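Local structure of lysozyme, putative (Bacillus anthracis, 2WAG) at residues A[143-148]-A[152-157]; A[104-109]-A[124-129]; A[163-168]-A[172-177]; A[74-79]-A[120-125]. The protein probably cleaves bacterial cell-wall peptidoglycan as a family 25 lysozyme, with retention of anomeric configuration through a neighbouring-group mechanism. All blocks are in the same frame, centred on the assembly; numbering follows the deposited sequence.

How the contacts relate
From the N terminus, contact 4 opens at the end of strand 69-75 and closes about 40 residues later on helix 119-137. Contact 2 starts within that loop, on the next strand, 103-106, and ends just beyond it on the same helix; the two loops thus interlock and share Lys124 and Glu125. Contact 1 follows in series, closing the short connection from strand 142-145 into helix 147-154, and contact 3 folds the loop after strand 162-166 back on its own strand. Strands 69-75, 103-106, 142-145 and 162-166 are consecutive parallel neighbours in the barrel sheet, so contacts 4, 2, 1 and 3 cover adjoining parts of its outer surface.

Contact 1. Residues A[143-148]-A[152-157]; sequences LYATQE and LYIKDA
Leu143 and Ala145, two outward-facing residues of strand 142-145, meet Ile154 in the segment 152-157 that follows, within one beta-alpha-beta unit of the TIM-barrel-like fold of family 25 glycosyl hydrolases. The side-chain contacts are aliphatic: Leu143 CD1 lies 4.3 Å from Ile154 CD1, and Ala145 CB lies 4.2 Å from Ile154 CG1. Ile154 has two conformers, and these contacts belong to one of them. Its CG1 stands beside the backbone N (chi1 -48°) and a second bend at chi2 brings CD1 round to the leucine. Beyond this first shell, Ile154 also packs on Leu126 of helix 119-137 and on Ile163 of the next strand, which puts it between helix 119-137 and strand 162-166. Tyr144, between the two contacting strand residues, points the other way and stacks edge-to-face with Trp164.

At the start of the helix Thr146 takes the N-cap position, with a weak hydrogen bond from Ala149 N to OG1. Farther along, Leu152 N donates to Glu148 O at 3.1 Å, closing an i to i+4 helical turn through a bent bond (142°), while the carboxylate of Glu148 leads away to a salt bridge with Lys113. A type II turn runs from Ile154 to Ala157, and both of these residues belong to the magnesium site. Just before that turn, Leu152 CB sits over the centre of the Tyr153 ring, 4.1 Å above its plane.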
# COMPACT_ATOMS: atom_id res chain seq x y z
N LEU A 143 -11.43 -14.81 7.97
CA LEU A 143 -10.75 -14.66 6.69
C LEU A 143 -10.56 -13.18 6.40
O LEU A 143 -11.55 -12.44 6.35
CB LEU A 143 -11.55 -15.28 5.55
CG LEU A 143 -11.85 -16.78 5.70
CD1 LEU A 143 -12.72 -17.27 4.56
CD2 LEU A 143 -10.55 -17.61 5.78
N TYR A 144 -9.30 -12.76 6.22
CA TYR A 144 -9.00 -11.42 5.72
C TYR A 144 -8.86 -11.51 4.22
O TYR A 144 -8.22 -12.44 3.71
CB TYR A 144 -7.69 -10.92 6.31
CG TYR A 144 -7.17 -9.66 5.64
CD1 TYR A 144 -7.50 -8.39 6.12
CD2 TYR A 144 -6.34 -9.76 4.52
CE1 TYR A 144 -7.00 -7.24 5.49
CE2 TYR A 144 -5.85 -8.63 3.87
CZ TYR A 144 -6.17 -7.37 4.37
OH TYR A 144 -5.63 -6.26 3.76
N ALA A 145 -9.39 -10.55 3.54
CA ALA A 145 -9.23 -10.46 2.09
C ALA A 145 -9.25 -9.04 1.59
O ALA A 145 -9.85 -8.22 2.19
CB ALA A 145 -10.34 -11.25 1.38
N THR A 146 -8.58 -8.84 0.46
CA THR A 146 -8.77 -7.62 -0.32
C THR A 146 -10.07 -7.75 -1.13
O THR A 146 -10.63 -8.85 -1.29
CB THR A 146 -7.60 -7.43 -1.28
OG1 THR A 146 -7.54 -8.59 -2.11
CG2 THR A 146 -6.29 -7.22 -0.51
N GLN A 147 -10.56 -6.63 -1.67
CA GLN A 147 -11.76 -6.66 -2.49
C GLN A 147 -11.64 -7.65 -3.65
O GLN A 147 -12.55 -8.43 -3.91
CB GLN A 147 -12.08 -5.25 -3.01
CG GLN A 147 -13.41 -5.14 -3.76
CD GLN A 147 -13.56 -3.81 -4.50
OE1 GLN A 147 -12.63 -3.33 -5.13
NE2 GLN A 147 -14.75 -3.22 -4.42
N GLU A 148 -10.51 -7.61 -4.35
CA GLU A 148 -10.37 -8.48 -5.52
C GLU A 148 -10.34 -9.95 -5.13
O GLU A 148 -10.96 -10.80 -5.79
CB GLU A 148 -9.13 -8.08 -6.33
CG GLU A 148 -9.31 -6.72 -7.02
CD GLU A 148 -8.17 -6.32 -7.89
OE1 GLU A 148 -7.02 -6.71 -7.59
OE2 GLU A 148 -8.42 -5.59 -8.88
N LEU A 152 -13.29 -12.86 -5.98
CA LEU A 152 -12.90 -14.03 -6.77
C LEU A 152 -12.87 -15.36 -6.01
O LEU A 152 -12.90 -16.42 -6.63
CB LEU A 152 -11.55 -13.78 -7.45
CG LEU A 152 -11.57 -12.90 -8.70
CD1 LEU A 152 -10.17 -12.41 -9.03
CD2 LEU A 152 -12.18 -13.65 -9.87
N TYR A 153 -12.79 -15.33 -4.69
CA TYR A 153 -12.66 -16.54 -3.93
C TYR A 153 -13.60 -16.68 -2.73
O TYR A 153 -13.85 -17.75 -2.34
CB TYR A 153 -11.24 -16.69 -3.47
CG TYR A 153 -10.23 -16.68 -4.59
CD1 TYR A 153 -10.34 -17.55 -5.64
CD2 TYR A 153 -9.19 -15.81 -4.60
CE1 TYR A 153 -9.41 -17.54 -6.66
CE2 TYR A 153 -8.29 -15.79 -5.60
CZ TYR A 153 -8.39 -16.67 -6.62
OH TYR A 153 -7.46 -16.62 -7.64
N ILE A 154 -13.97 -15.58 -2.10
CA ILE A 154 -14.63 -15.64 -0.80
C ILE A 154 -16.13 -15.35 -0.90
O ILE A 154 -16.93 -15.91 -0.13
CB ILE A 154 -13.99 -14.65 0.22
CG1 ILE A 154 -12.45 -14.76 0.26
CG2 ILE A 154 -14.65 -14.79 1.61
CD1 ILE A 154 -11.91 -16.17 0.49
N LYS A 155 -16.50 -14.47 -1.82
CA LYS A 155 -17.90 -14.11 -2.04
C LYS A 155 -18.75 -15.36 -2.26
O LYS A 155 -18.30 -16.34 -2.89
CB LYS A 155 -17.94 -13.22 -3.30
CG LYS A 155 -19.29 -12.69 -3.68
CD LYS A 155 -19.24 -12.12 -5.11
CE LYS A 155 -20.54 -11.45 -5.42
NZ LYS A 155 -20.44 -10.84 -6.77
N ASP A 156 -19.98 -15.34 -1.74
CA ASP A 156 -20.90 -16.48 -1.89
C ASP A 156 -20.26 -17.79 -1.37
O ASP A 156 -20.42 -18.87 -1.98
CB ASP A 156 -21.31 -16.66 -3.36
CG ASP A 156 -21.98 -15.43 -3.94
OD1 ASP A 156 -22.84 -14.86 -3.26
OD2 ASP A 156 -21.65 -15.07 -5.10
N ALA A 157 -19.55 -17.71 -0.26
CA ALA A 157 -18.82 -18.86 0.26
C ALA A 157 -18.44 -18.62 1.71
O ALA A 157 -18.71 -17.57 2.28
CB ALA A 157 -17.59 -19.14 -0.62

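Contact 2. Residues A[104-109]-A[124-129]; sequences IDVEFY and KELSVM
Strand 104-106, carrying Ile104 and Val106, and helix 124-129, carrying Leu126 and Met129, run nearly antiparallel, their axes 11.0 Å apart at closest approach and their directions 164° apart. The space between them is filled by these four buried side chains, joined by aliphatic contacts alone. Ile104 makes the largest single share. Its CG2 branch meets Leu126 CD1 at 3.7 Å, the side chains lying alongside and pointing opposite ways, while its CD1 end reaches on to Met129 CB, also at 3.7 Å. The methionine chain bends at chi3 (67°), which turns CE back over the isoleucine to lie 4.0 Å from Ile104 CD1. Leu126 swings CG opposite to its backbone N (chi1 -171°) and presents both methyls to the strand: CD1 lies mainly against Ile104 and also near Val106 CG2, while CD2 comes tip to tip with Val106 CG2 at 3.9 Å.

This is the first half of the beta-alpha-beta unit formed by strand 103-106, helix 119-137 and strand 142-145, in which the helix covers the outer surface of the barrel. Asp105, between the two contacting strand residues, points away from the helix, and its side chain touches Tyr73 and Phe75 of strand 69-75 and Tyr144 of strand 142-145. Beside it, Glu107 OE2 accepts a hydrogen bond from the N of Gly2 in the second subunit, a residue of the expression tag. On the helix side, Leu126 extends to Tyr158, and Met129 touches both His74 and Phe76 next to the strand.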
# COMPACT_ATOMS: atom_id res chain seq x y z
N ILE A 104 -6.85 -16.24 8.52
CA ILE A 104 -6.16 -16.59 7.29
C ILE A 104 -6.32 -15.41 6.33
O ILE A 104 -7.45 -14.99 6.04
CB ILE A 104 -6.70 -17.88 6.65
CG1 ILE A 104 -6.71 -19.04 7.65
CG2 ILE A 104 -5.83 -18.22 5.45
CD1 ILE A 104 -7.52 -20.23 7.17
N ASP A 105 -5.19 -14.91 5.84
CA ASP A 105 -5.11 -13.75 4.99
C ASP A 105 -4.98 -14.23 3.54
O ASP A 105 -3.99 -14.89 3.19
CB ASP A 105 -3.90 -12.93 5.47
CG ASP A 105 -3.62 -11.67 4.66
OD1 ASP A 105 -3.80 -11.68 3.41
OD2 ASP A 105 -3.16 -10.71 5.30
N VAL A 106 -6.00 -13.94 2.74
CA VAL A 106 -6.08 -14.41 1.33
C VAL A 106 -6.04 -13.19 0.42
O VAL A 106 -6.99 -12.37 0.39
CB VAL A 106 -7.37 -15.21 1.09
CG1 VAL A 106 -7.40 -15.74 -0.33
CG2 VAL A 106 -7.53 -16.34 2.11
N GLU A 107 -4.94 -13.04 -0.33
CA GLU A 107 -4.80 -11.87 -1.21
C GLU A 107 -3.72 -12.16 -2.24
O GLU A 107 -2.94 -13.10 -2.09
CB GLU A 107 -4.47 -10.59 -0.43
CG GLU A 107 -3.13 -10.60 0.26
CD GLU A 107 -2.97 -9.38 1.12
OE1 GLU A 107 -2.74 -8.27 0.56
OE2 GLU A 107 -3.10 -9.48 2.36
N PHE A 108 -3.68 -11.34 -3.28
CA PHE A 108 -2.63 -11.51 -4.27
C PHE A 108 -1.26 -11.06 -3.78
O PHE A 108 -1.14 -10.15 -2.95
CB PHE A 108 -2.99 -10.84 -5.58
CG PHE A 108 -4.14 -11.49 -6.26
CD1 PHE A 108 -3.98 -12.76 -6.79
CD2 PHE A 108 -5.37 -10.88 -6.35
CE1 PHE A 108 -5.03 -13.41 -7.41
CE2 PHE A 108 -6.45 -11.54 -6.97
CZ PHE A 108 -6.25 -12.81 -7.51
N TYR A 109 -0.23 -11.71 -4.30
CA TYR A 109 1.16 -11.41 -3.98
C TYR A 109 2.03 -11.88 -5.15
O TYR A 109 1.54 -12.53 -6.07
CB TYR A 109 1.58 -12.12 -2.70
CG TYR A 109 1.45 -13.63 -2.76
CD1 TYR A 109 2.52 -14.42 -3.15
CD2 TYR A 109 0.25 -14.25 -2.43
CE1 TYR A 109 2.40 -15.80 -3.21
CE2 TYR A 109 0.13 -15.63 -2.49
CZ TYR A 109 1.20 -16.40 -2.88
OH TYR A 109 1.08 -17.77 -2.93
N LYS A 124 -10.68 -25.83 -2.08
CA LYS A 124 -10.20 -27.10 -1.52
C LYS A 124 -9.22 -26.86 -0.38
O LYS A 124 -9.33 -27.44 0.71
CB LYS A 124 -9.47 -27.96 -2.58
CG LYS A 124 -10.34 -28.56 -3.65
CD LYS A 124 -9.47 -29.42 -4.58
CE LYS A 124 -10.19 -29.86 -5.82
NZ LYS A 124 -9.39 -30.87 -6.56
N GLU A 125 -8.21 -26.03 -0.63
CA GLU A 125 -7.13 -25.91 0.32
C GLU A 125 -7.50 -25.01 1.50
O GLU A 125 -7.18 -25.31 2.65
CB GLU A 125 -5.85 -25.40 -0.37
CG GLU A 125 -5.43 -26.25 -1.58
CD GLU A 125 -5.28 -27.73 -1.27
OE1 GLU A 125 -4.95 -28.08 -0.13
OE2 GLU A 125 -5.45 -28.53 -2.23
N LEU A 126 -8.19 -23.91 1.20
CA LEU A 126 -8.59 -23.01 2.28
C LEU A 126 -9.60 -23.72 3.22
O LEU A 126 -9.57 -23.52 4.44
CB LEU A 126 -9.19 -21.73 1.69
CG LEU A 126 -9.49 -20.57 2.63
CD1 LEU A 126 -8.24 -20.17 3.38
CD2 LEU A 126 -9.95 -19.41 1.76
N SER A 127 -10.47 -24.56 2.66
CA SER A 127 -11.43 -25.26 3.52
C SER A 127 -10.77 -26.23 4.47
O SER A 127 -11.19 -26.37 5.62
CB SER A 127 -12.46 -25.99 2.66
OG SER A 127 -13.24 -25.09 1.91
N VAL A 128 -9.72 -26.92 4.00
CA VAL A 128 -8.95 -27.77 4.89
C VAL A 128 -8.31 -26.94 6.02
O VAL A 128 -8.35 -27.32 7.19
CB VAL A 128 -7.88 -28.57 4.14
CG1 VAL A 128 -6.93 -29.22 5.12
CG2 VAL A 128 -8.54 -29.58 3.20
N MET A 129 -7.71 -25.80 5.67
CA MET A 129 -7.10 -24.95 6.69
C MET A 129 -8.12 -24.52 7.75
O MET A 129 -7.84 -24.58 8.95
CB MET A 129 -6.54 -23.68 6.08
CG MET A 129 -5.28 -23.86 5.33
SD MET A 129 -4.37 -22.29 5.19
CE MET A 129 -3.94 -22.00 6.77

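Contact 3. Residues A[163-168]-A[172-177]; sequences IWIRSV and PSLSDE. With SO4 (sulfate ion), chain F.
The Arg166 guanidinium holds sulfate O1 at its edge, in its own plane, while on the opposite side of the strand the neighbouring residue Ile165 packs against Leu174. In the conformer described, one of two, the arginine chain bends at chi3 (82°) and brings NE and NH2 to the anion: NH2 donates to O1 at 2.9 Å, nearly straight at 167°, and NE to O3 at 3.1 Å. Val168 N adds a third bond, to O3 at 2.9 Å, and completes a small anion cradle at the end of strand 162-166.

The packing itself joins that strand to the loop which leads on to strand 182-186 of the barrel. Leu174 CD2 lies 3.6 Å from Ile165 CG1, the two side chains overlapping flank to flank, and its other methyl, CD1, reaches Ile163 CG2 at 4.0 Å. Pro172 CB rests 4.3 Å from Ile165 CG2 farther along. Ser167 faces the loop as well: its OG bonds to Thr170 O, and a water donates to that same OG at 2.8 Å while accepting from Ser173 N.

Apolar contacts, the Ser167 bond to Thr170 O and one bridging water thus link loop and strand on one side. Arg166 on the other side, in this conformer, and the backbone N of Val168 just beyond the strand offer a site to an anion, here a sulfate probably taken from the crystallisation liquor.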
# COMPACT_ATOMS: atom_id res chain seq x y z
N ILE A 163 -15.58 -12.32 8.32
CA ILE A 163 -14.83 -11.62 7.27
C ILE A 163 -14.17 -10.35 7.80
O ILE A 163 -14.79 -9.54 8.50
CB ILE A 163 -15.74 -11.25 6.07
CG1 ILE A 163 -16.49 -12.49 5.53
CG2 ILE A 163 -14.92 -10.54 4.97
CD1 ILE A 163 -15.56 -13.63 5.12
N TRP A 164 -12.89 -10.23 7.46
CA TRP A 164 -12.13 -9.03 7.73
C TRP A 164 -11.78 -8.44 6.35
O TRP A 164 -11.03 -9.06 5.59
CB TRP A 164 -10.89 -9.40 8.55
CG TRP A 164 -9.89 -8.32 8.85
CD1 TRP A 164 -9.98 -6.97 8.58
CD2 TRP A 164 -8.63 -8.53 9.47
NE1 TRP A 164 -8.82 -6.34 9.01
CE2 TRP A 164 -7.97 -7.28 9.55
CE3 TRP A 164 -7.97 -9.68 9.94
CZ2 TRP A 164 -6.68 -7.15 10.08
CZ3 TRP A 164 -6.72 -9.56 10.47
CH2 TRP A 164 -6.06 -8.31 10.53
N ILE A 165 -12.37 -7.30 6.00
CA ILE A 165 -12.24 -6.76 4.64
C ILE A 165 -11.30 -5.55 4.60
O ILE A 165 -11.38 -4.67 5.47
CB ILE A 165 -13.64 -6.38 4.06
CG1 ILE A 165 -13.55 -5.99 2.58
CG2 ILE A 165 -14.34 -5.29 4.89
CD1 ILE A 165 -13.12 -7.12 1.62
N ARG A 166 -10.43 -5.50 3.60
CA ARG A 166 -9.65 -4.29 3.37
C ARG A 166 -10.47 -3.30 2.56
O ARG A 166 -10.98 -3.63 1.48
CB ARG A 166 -8.35 -4.60 2.62
CG ARG A 166 -7.41 -3.40 2.57
CD ARG A 166 -6.17 -3.62 1.70
NE ARG A 166 -6.48 -3.40 0.29
CZ ARG A 166 -5.66 -3.68 -0.72
NH1 ARG A 166 -4.45 -4.21 -0.50
NH2 ARG A 166 -6.05 -3.43 -1.96
N SER A 167 -10.58 -2.08 3.07
CA SER A 167 -11.22 -1.00 2.32
C SER A 167 -10.59 0.33 2.70
O SER A 167 -11.06 1.01 3.63
CB SER A 167 -12.72 -1.00 2.58
OG SER A 167 -13.40 -0.08 1.74
N VAL A 168 -9.47 0.66 2.05
CA VAL A 168 -8.67 1.82 2.47
C VAL A 168 -8.99 3.11 1.72
O VAL A 168 -8.43 4.15 2.06
CB VAL A 168 -7.14 1.54 2.41
CG1 VAL A 168 -6.79 0.31 3.25
CG2 VAL A 168 -6.63 1.37 1.00
N PRO A 172 -16.73 0.55 3.89
CA PRO A 172 -16.63 -0.89 3.65
C PRO A 172 -17.92 -1.51 3.16
O PRO A 172 -19.01 -1.19 3.65
CB PRO A 172 -16.31 -1.44 5.04
CG PRO A 172 -17.00 -0.45 5.99
CD PRO A 172 -16.82 0.89 5.32
N SER A 173 -17.82 -2.38 2.16
CA SER A 173 -18.98 -3.19 1.76
C SER A 173 -18.54 -4.38 0.93
O SER A 173 -17.62 -4.30 0.11
CB SER A 173 -20.00 -2.38 0.95
OG SER A 173 -19.52 -2.19 -0.37
N LEU A 174 -19.25 -5.47 1.14
CA LEU A 174 -18.96 -6.75 0.49
C LEU A 174 -19.95 -6.94 -0.64
O LEU A 174 -21.14 -6.62 -0.48
CB LEU A 174 -19.05 -7.90 1.49
CG LEU A 174 -18.06 -7.80 2.67
CD1 LEU A 174 -18.29 -8.91 3.68
CD2 LEU A 174 -16.62 -7.79 2.17
N SER A 175 -19.47 -7.45 -1.78
CA SER A 175 -20.26 -7.47 -3.01
C SER A 175 -21.47 -8.41 -2.96
O SER A 175 -22.39 -8.27 -3.77
CB SER A 175 -19.39 -7.83 -4.21
OG SER A 175 -18.80 -9.10 -4.00
N ASP A 176 -21.45 -9.38 -2.06
CA ASP A 176 -22.60 -10.28 -1.84
C ASP A 176 -23.50 -9.81 -0.69
O ASP A 176 -24.39 -10.55 -0.25
CB ASP A 176 -22.15 -11.73 -1.62
CG ASP A 176 -21.16 -11.89 -0.49
OD1 ASP A 176 -20.72 -10.87 0.10
OD2 ASP A 176 -20.82 -13.05 -0.20
N GLU A 177 -23.26 -8.58 -0.24
CA GLU A 177 -24.05 -7.93 0.82
C GLU A 177 -23.90 -8.58 2.21
O GLU A 177 -24.66 -8.31 3.12
CB GLU A 177 -25.53 -7.78 0.42
CG GLU A 177 -25.69 -6.90 -0.82
CD GLU A 177 -27.14 -6.57 -1.16
OE1 GLU A 177 -28.06 -7.11 -0.50
OE2 GLU A 177 -27.35 -5.77 -2.09
S SO4 F . -8.88 -0.79 -1.32
O1 SO4 F . -8.59 -1.98 -2.15
O2 SO4 F . -10.29 -0.66 -1.56
O3 SO4 F . -8.55 -1.12 0.01
O4 SO4 F . -8.09 0.19 -2.01
O HOH W 1 -15.35 -1.80 0.58

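Contact 4. Residues A[74-79]-A[120-125]; sequences HFFSFD and EDVTKE. With SO4 (sulfate ion), chain G.
Phe76 extends its ring opposite to its backbone N (chi1 -172°), whereas Phe78 keeps its ring beside the backbone N (chi1 -63°), and these two settings bring both aromatics to Val122 on helix 119-137. The valine divides its methyls between them. CG2 lies at the edge of the Phe78 ring, near its plane, 3.8 Å from CE1; CG1 approaches Phe76 CE2 obliquely at 4.3 Å. The rings also meet each other, with Phe78 CE1 at the edge of Phe76 and in its plane. One helical turn on, Glu125 CB comes to the edge of the Phe76 ring, 4.2 Å from CZ, while its carboxylate turns away and OE1 accepts from Gly82 N.

The contact pins the segment leaving strand 69-75 of the barrel to the outer helix that follows strand 103-106. Phe76 also touches Met129 and Gln85, and Phe78 packs onto Pro117. Val122 is further covered by Tyr153 from helix 147-154. Between the two phenylalanines Ser77 faces elsewhere: its OG accepts from Asp79 N at 2.9 Å and 160°, an ST turn that shapes the chain around Phe78. A sulfate lies beside the same hydroxyl, held also by Ser49 N and Ser80 OG, although its modelled distance to Ser77 OG is too short to be trusted.

Aromatic edges and aliphatic carbons therefore make up the interface between chain and helix. Ser77 OG and Glu125 OE1 each accept from a backbone N-H, and both polar atoms are turned elsewhere, apart from the carbons that meet at Val122.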
# COMPACT_ATOMS: atom_id res chain seq x y z
N HIS A 74 -2.13 -16.03 9.43
CA HIS A 74 -1.39 -16.79 8.45
C HIS A 74 -1.57 -16.15 7.09
O HIS A 74 -2.69 -15.87 6.68
CB HIS A 74 -1.98 -18.20 8.34
CG HIS A 74 -1.20 -19.06 7.40
ND1 HIS A 74 -1.58 -19.35 6.10
CD2 HIS A 74 -0.01 -19.66 7.60
CE1 HIS A 74 -0.64 -20.11 5.54
NE2 HIS A 74 0.31 -20.32 6.43
N PHE A 75 -0.46 -15.93 6.38
CA PHE A 75 -0.56 -15.42 5.02
C PHE A 75 -0.64 -16.61 4.05
O PHE A 75 0.30 -17.38 3.92
CB PHE A 75 0.60 -14.47 4.70
CG PHE A 75 0.37 -13.66 3.47
CD1 PHE A 75 0.05 -12.30 3.55
CD2 PHE A 75 0.43 -14.25 2.22
CE1 PHE A 75 -0.18 -11.57 2.38
CE2 PHE A 75 0.20 -13.54 1.07
CZ PHE A 75 -0.10 -12.18 1.14
N PHE A 76 -1.79 -16.77 3.41
CA PHE A 76 -2.07 -17.93 2.57
C PHE A 76 -1.20 -18.00 1.32
O PHE A 76 -0.94 -16.97 0.68
CB PHE A 76 -3.55 -17.87 2.18
CG PHE A 76 -4.07 -19.09 1.45
CD1 PHE A 76 -4.25 -20.30 2.11
CD2 PHE A 76 -4.40 -19.00 0.10
CE1 PHE A 76 -4.75 -21.43 1.39
CE2 PHE A 76 -4.93 -20.08 -0.59
CZ PHE A 76 -5.09 -21.29 0.05
N SER A 77 -0.77 -19.21 0.98
CA SER A 77 -0.08 -19.49 -0.27
C SER A 77 -1.00 -20.24 -1.21
O SER A 77 -1.70 -21.17 -0.81
CB SER A 77 1.16 -20.34 -0.01
OG SER A 77 1.69 -20.77 -1.25
N PHE A 78 -0.99 -19.86 -2.48
CA PHE A 78 -1.71 -20.59 -3.52
C PHE A 78 -0.95 -21.83 -4.00
O PHE A 78 -1.45 -22.55 -4.86
CB PHE A 78 -1.99 -19.65 -4.70
CG PHE A 78 -2.89 -18.51 -4.32
CD1 PHE A 78 -4.22 -18.73 -4.05
CD2 PHE A 78 -2.40 -17.21 -4.23
CE1 PHE A 78 -5.08 -17.69 -3.69
CE2 PHE A 78 -3.26 -16.17 -3.87
CZ PHE A 78 -4.58 -16.40 -3.61
N ASP A 79 0.24 -22.07 -3.45
CA ASP A 79 1.12 -23.09 -4.01
C ASP A 79 1.50 -24.23 -3.10
O ASP A 79 2.37 -25.02 -3.45
CB ASP A 79 2.35 -22.42 -4.61
CG ASP A 79 2.00 -21.70 -5.88
OD1 ASP A 79 1.62 -22.37 -6.87
OD2 ASP A 79 2.02 -20.46 -5.90
N GLU A 120 -11.96 -23.20 -7.47
CA GLU A 120 -12.05 -24.57 -6.95
C GLU A 120 -10.83 -24.95 -6.15
O GLU A 120 -10.91 -25.62 -5.12
CB GLU A 120 -12.18 -25.58 -8.12
CG GLU A 120 -12.03 -27.09 -7.73
CD GLU A 120 -11.73 -28.04 -8.91
OE1 GLU A 120 -11.76 -29.29 -8.72
OE2 GLU A 120 -11.45 -27.57 -10.03
N ASP A 121 -9.66 -24.57 -6.66
CA ASP A 121 -8.44 -24.95 -6.00
C ASP A 121 -8.24 -24.21 -4.70
O ASP A 121 -7.69 -24.75 -3.75
CB ASP A 121 -7.25 -24.75 -6.93
CG ASP A 121 -7.29 -25.67 -8.13
OD1 ASP A 121 -7.76 -26.81 -7.99
OD2 ASP A 121 -6.85 -25.25 -9.21
N VAL A 122 -8.69 -22.96 -4.64
CA VAL A 122 -8.63 -22.22 -3.40
C VAL A 122 -9.64 -22.81 -2.39
O VAL A 122 -9.29 -23.03 -1.25
CB VAL A 122 -8.87 -20.73 -3.65
CG1 VAL A 122 -8.88 -19.96 -2.35
CG2 VAL A 122 -7.79 -20.19 -4.62
N THR A 123 -10.85 -23.10 -2.83
CA THR A 123 -11.83 -23.69 -1.92
C THR A 123 -11.31 -24.97 -1.28
O THR A 123 -11.47 -25.20 -0.10
CB THR A 123 -13.16 -23.92 -2.63
OG1 THR A 123 -13.67 -22.67 -3.10
CG2 THR A 123 -14.19 -24.58 -1.68
N LYS A 124 -10.68 -25.83 -2.08
CA LYS A 124 -10.20 -27.10 -1.52
C LYS A 124 -9.22 -26.86 -0.38
O LYS A 124 -9.33 -27.44 0.71
CB LYS A 124 -9.47 -27.96 -2.58
CG LYS A 124 -10.34 -28.56 -3.65
CD LYS A 124 -9.47 -29.42 -4.58
CE LYS A 124 -10.19 -29.86 -5.82
NZ LYS A 124 -9.39 -30.87 -6.56
N GLU A 125 -8.21 -26.03 -0.63
CA GLU A 125 -7.13 -25.91 0.32
C GLU A 125 -7.50 -25.01 1.50
O GLU A 125 -7.18 -25.31 2.65
CB GLU A 125 -5.85 -25.40 -0.37
CG GLU A 125 -5.43 -26.25 -1.58
CD GLU A 125 -5.28 -27.73 -1.27
OE1 GLU A 125 -4.95 -28.08 -0.13
OE2 GLU A 125 -5.45 -28.53 -2.23
S SO4 G . 4.74 -22.23 -0.29
O1 SO4 G . 4.77 -20.82 -0.64
O2 SO4 G . 4.91 -22.68 1.09
O3 SO4 G . 5.32 -23.13 -1.29
O4 SO4 G . 3.29 -22.49 -0.48